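PDB 3NIV: glutathione S-transferase from Legionella pneumophila subsp. pneumophila str. Philadelphia 1, which probably acts as a zeta-class maleylacetoacetate isomerase and glutathione transferase. Local coordinates for residues I4-Y8 with V56-D60; L96-A100 with L166-C170. One frame throughout, in Å; residues are numbered along the deposited sequence.

Contact 1 of 2, residues I4-Y8 with V56-D60; sequences ILYDY and VPSLD
Asp60 N donates to Ile4 O at 2.8 Å. The bond is nearly straight, 171° at the hydrogen, and the donor lies in the carbonyl plane. Tyr6 N donates to Ser58 O at 2.9 Å, almost in line with that carbonyl. A return bond from Ile4 N to Asp60 O is weak. These bonds pair two antiparallel strands: Tyr6 and Ser58 form a hydrogen-bonded pair, Leu5 and Leu59 a non-hydrogen-bonded one. Ile4 O also receives a CA-H contact from Leu59 CA at 3.5 Å.

The Tyr6 ring brings its edge to Ser58 O, which lies in the ring plane 3.8 Å from Tyr6 CD1. Further along the same side, Tyr6 CE1 reaches Asp60 CB at 3.9 Å. The two side chains run side by side, with the ring and carboxylate planes 61° apart. Ser58 OG turns back to Leu55 O and packs against Tyr6 CB at 3.6 Å. On the other face, Leu5 and Leu59 cross at about a right angle. Leu5 swings CG away from its backbone N (chi1 174°), which carries CD1 to 4.2 Å from Pro57 CB. Beyond the paired residues, Val56 CG2 meets Tyr8 CB at 3.9 Å.

The peptide bond before Pro57 is cis, as at the cis-proline of the thioredoxin-like glutathione transferase domain. In relatives the residue before this cis-proline binds glutathione through its backbone. Helices 12-23 and 69-79 cover the face of Leu5, Pro57 and Leu59, and strands 30-32 and 64-67 flank the pair within the sheet.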
# COMPACT_ATOMS: atom_id res chain seq x y z
N ILE A 4 -9.68 -13.84 15.71
CA ILE A 4 -8.94 -14.86 14.97
C ILE A 4 -8.03 -14.32 13.87
O ILE A 4 -8.51 -13.81 12.86
CB ILE A 4 -9.88 -15.87 14.31
CG1 ILE A 4 -10.75 -16.57 15.35
CG2 ILE A 4 -9.07 -16.89 13.51
CD1 ILE A 4 -11.57 -17.71 14.77
N LEU A 5 -6.72 -14.44 14.06
CA LEU A 5 -5.76 -14.15 13.00
C LEU A 5 -5.37 -15.43 12.27
O LEU A 5 -5.00 -16.42 12.91
CB LEU A 5 -4.51 -13.49 13.58
CG LEU A 5 -3.36 -13.27 12.60
CD1 LEU A 5 -3.71 -12.15 11.63
CD2 LEU A 5 -2.07 -12.96 13.32
N TYR A 6 -5.47 -15.43 10.95
CA TYR A 6 -4.92 -16.52 10.15
C TYR A 6 -3.51 -16.12 9.74
O TYR A 6 -3.29 -15.04 9.18
CB TYR A 6 -5.80 -16.82 8.94
CG TYR A 6 -7.08 -17.51 9.33
CD1 TYR A 6 -8.11 -16.80 9.92
CD2 TYR A 6 -7.25 -18.87 9.14
CE1 TYR A 6 -9.27 -17.42 10.31
CE2 TYR A 6 -8.42 -19.51 9.52
CZ TYR A 6 -9.43 -18.77 10.11
OH TYR A 6 -10.61 -19.39 10.50
N ASP A 7 -2.55 -16.99 10.06
CA ASP A 7 -1.15 -16.59 10.07
C ASP A 7 -0.22 -17.55 9.33
O ASP A 7 -0.30 -18.77 9.47
CB ASP A 7 -0.69 -16.43 11.52
CG ASP A 7 0.67 -15.77 11.63
OD1 ASP A 7 0.88 -14.70 11.03
OD2 ASP A 7 1.54 -16.32 12.33
N TYR A 8 0.68 -16.96 8.54
CA TYR A 8 1.79 -17.69 7.96
C TYR A 8 3.11 -17.16 8.51
O TYR A 8 3.40 -15.97 8.42
CB TYR A 8 1.79 -17.55 6.45
CG TYR A 8 2.93 -18.27 5.80
CD1 TYR A 8 3.20 -19.60 6.11
CD2 TYR A 8 3.73 -17.64 4.87
CE1 TYR A 8 4.24 -20.27 5.52
CE2 TYR A 8 4.77 -18.30 4.27
CZ TYR A 8 5.02 -19.62 4.59
OH TYR A 8 6.06 -20.27 3.99
N VAL A 56 -3.33 -14.58 3.66
CA VAL A 56 -2.60 -14.23 4.86
C VAL A 56 -1.87 -12.91 4.64
O VAL A 56 -1.30 -12.69 3.57
CB VAL A 56 -1.58 -15.33 5.27
CG1 VAL A 56 -2.30 -16.54 5.85
CG2 VAL A 56 -0.69 -15.73 4.08
N PRO A 57 -1.93 -12.02 5.63
CA PRO A 57 -2.75 -12.26 6.81
C PRO A 57 -4.21 -12.00 6.51
O PRO A 57 -4.54 -11.29 5.56
CB PRO A 57 -2.23 -11.21 7.81
CG PRO A 57 -1.65 -10.14 6.94
CD PRO A 57 -0.98 -10.91 5.84
N SER A 58 -5.09 -12.59 7.29
CA SER A 58 -6.49 -12.27 7.23
C SER A 58 -7.08 -12.41 8.62
O SER A 58 -6.68 -13.29 9.39
CB SER A 58 -7.23 -13.15 6.23
OG SER A 58 -7.31 -14.49 6.70
N LEU A 59 -8.00 -11.53 8.94
CA LEU A 59 -8.60 -11.49 10.25
C LEU A 59 -10.04 -11.97 10.16
O LEU A 59 -10.79 -11.55 9.28
CB LEU A 59 -8.56 -10.05 10.74
CG LEU A 59 -8.48 -9.76 12.23
CD1 LEU A 59 -7.35 -10.54 12.86
CD2 LEU A 59 -8.27 -8.26 12.39
N ASP A 60 -10.43 -12.89 11.03
CA ASP A 60 -11.82 -13.28 11.10
C ASP A 60 -12.48 -12.64 12.30
O ASP A 60 -12.07 -12.85 13.43
CB ASP A 60 -12.00 -14.79 11.17
CG ASP A 60 -13.45 -15.18 11.41
OD1 ASP A 60 -14.13 -15.62 10.45
OD2 ASP A 60 -13.93 -15.02 12.56

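Contact 2 of 2, residues L96-A100 with L166-C170; sequences LKSMA and LADVC
Leu96 O lies beside the methyl of Ala167 and accepts two backbone N-H groups of its own helix, Met99 N at 2.9 Å and Ala100 N at 3.0 Å. That carbonyl is therefore satisfied within its helix, and the meeting with 166-170 is apolar. It joins two helices of the all-helical C-terminal domain of the glutathione transferase fold, 90-106 and 166-180. The two short segments run almost parallel, 11° apart, with their axes 8.2 Å from each other.

Small residues permit this approach. Ala100 and Ala167 both point across the interface, and their CA atoms are 4.6 Å apart. Leu96 touches Ala167 with one methyl, Leu96 CD2 to Ala167 CB at 4.0 Å. Met99, a selenomethionine here, adds a looser contact to the same alanine methyl through its CB.

Lys97 starts away from the other helix, but its bent chain passes Leu166. The side chains cross at a slant, with Lys97 CD 3.8 Å from Leu166 CD2. Its NZ forms a salt bridge with Asp74 of the same chain, and a long, weak ion pair with Asp74 of the second subunit. Met70 of helix 69-79 touches Ala100, Leu166 and Cys170, so the N-terminal domain borders this pair.

The methyl of Ala100 is shared by two side chains. Leu166, whose CG stands opposite its backbone N (chi1 179°), meets Ala100 CB with CG at 3.8 Å. Cys170 turns SG anti to its carbonyl carbon (chi1 -65°), and that sulfur rests 3.8 Å from Ala100 CB.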
# COMPACT_ATOMS: atom_id res chain seq x y z
N LEU A 96 3.87 9.78 8.70
CA LEU A 96 4.29 8.47 9.15
C LEU A 96 3.67 7.37 8.29
O LEU A 96 4.33 6.40 7.91
CB LEU A 96 3.92 8.31 10.63
CG LEU A 96 4.90 9.07 11.53
CD1 LEU A 96 4.31 9.33 12.90
CD2 LEU A 96 6.22 8.30 11.63
N LYS A 97 2.39 7.54 7.97
CA LYS A 97 1.67 6.61 7.10
C LYS A 97 2.40 6.41 5.78
O LYS A 97 2.59 5.28 5.33
CB LYS A 97 0.29 7.17 6.80
CG LYS A 97 -0.83 6.16 6.93
CD LYS A 97 -1.47 6.24 8.32
CE LYS A 97 -2.98 6.02 8.23
NZ LYS A 97 -3.33 4.71 7.60
N SER A 98 2.80 7.51 5.17
CA SER A 98 3.45 7.43 3.88
C SER A 98 4.80 6.71 3.98
O SER A 98 5.32 6.16 3.00
CB SER A 98 3.62 8.81 3.28
OG SER A 98 4.71 9.49 3.85
N MSE A 99 5.37 6.71 5.17
CA MSE A 99 6.64 6.02 5.36
C MSE A 99 6.40 4.53 5.45
O MSE A 99 7.16 3.75 4.92
CB MSE A 99 7.36 6.56 6.59
CG MSE A 99 7.89 7.96 6.35
SE MSE A 99 8.49 8.80 7.99
CE MSE A 99 9.98 7.57 8.42
N ALA A 100 5.33 4.16 6.13
CA ALA A 100 4.90 2.78 6.16
C ALA A 100 4.54 2.30 4.74
O ALA A 100 4.74 1.14 4.41
CB ALA A 100 3.72 2.62 7.08
N LEU A 166 3.23 3.04 13.61
CA LEU A 166 2.97 2.32 12.37
C LEU A 166 4.21 2.16 11.50
O LEU A 166 4.44 1.10 10.96
CB LEU A 166 1.87 3.01 11.56
CG LEU A 166 1.51 2.36 10.22
CD1 LEU A 166 1.01 0.93 10.42
CD2 LEU A 166 0.49 3.20 9.42
N ALA A 167 4.98 3.23 11.35
CA ALA A 167 6.21 3.15 10.58
C ALA A 167 7.18 2.13 11.17
O ALA A 167 7.85 1.40 10.42
CB ALA A 167 6.87 4.52 10.50
N ASP A 168 7.29 2.07 12.49
CA ASP A 168 8.20 1.11 13.12
C ASP A 168 7.65 -0.30 12.91
O ASP A 168 8.39 -1.25 12.64
CB ASP A 168 8.37 1.41 14.61
CG ASP A 168 8.85 2.82 14.88
OD1 ASP A 168 8.04 3.66 15.33
OD2 ASP A 168 10.05 3.09 14.63
N VAL A 169 6.33 -0.43 13.03
CA VAL A 169 5.68 -1.71 12.85
C VAL A 169 5.98 -2.28 11.46
O VAL A 169 6.16 -3.49 11.32
CB VAL A 169 4.16 -1.59 13.03
CG1 VAL A 169 3.49 -2.92 12.68
CG2 VAL A 169 3.83 -1.16 14.44
N CYS A 170 6.05 -1.43 10.45
CA CYS A 170 6.33 -1.89 9.09
C CYS A 170 7.82 -2.02 8.80
O CYS A 170 8.23 -2.80 7.95
CB CYS A 170 5.67 -1.00 8.05
SG CYS A 170 3.87 -1.05 8.11

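Contact 1 belongs to the thioredoxin-like N-terminal domain, contact 2 to the helical C-terminal domain. Their centres are about 20 Å apart, and their nearest atoms about 11 Å. Contact 1 is partly buried, and its centre is about 15 Å from the centre of the chain. Contact 2 is buried, and its centre is about 8 Å from the same point. Backbone hydrogen bonds hold the strands of contact 1 together, with side chains packing on both faces. In contact 2 no backbone bond joins the two segments, which meet through alanine methyls and larger side chains around them. Helix 69-79 relates the two: Ile72 and Leu76 pack on contact 1, while Met70 and Ile73 pack on contact 2.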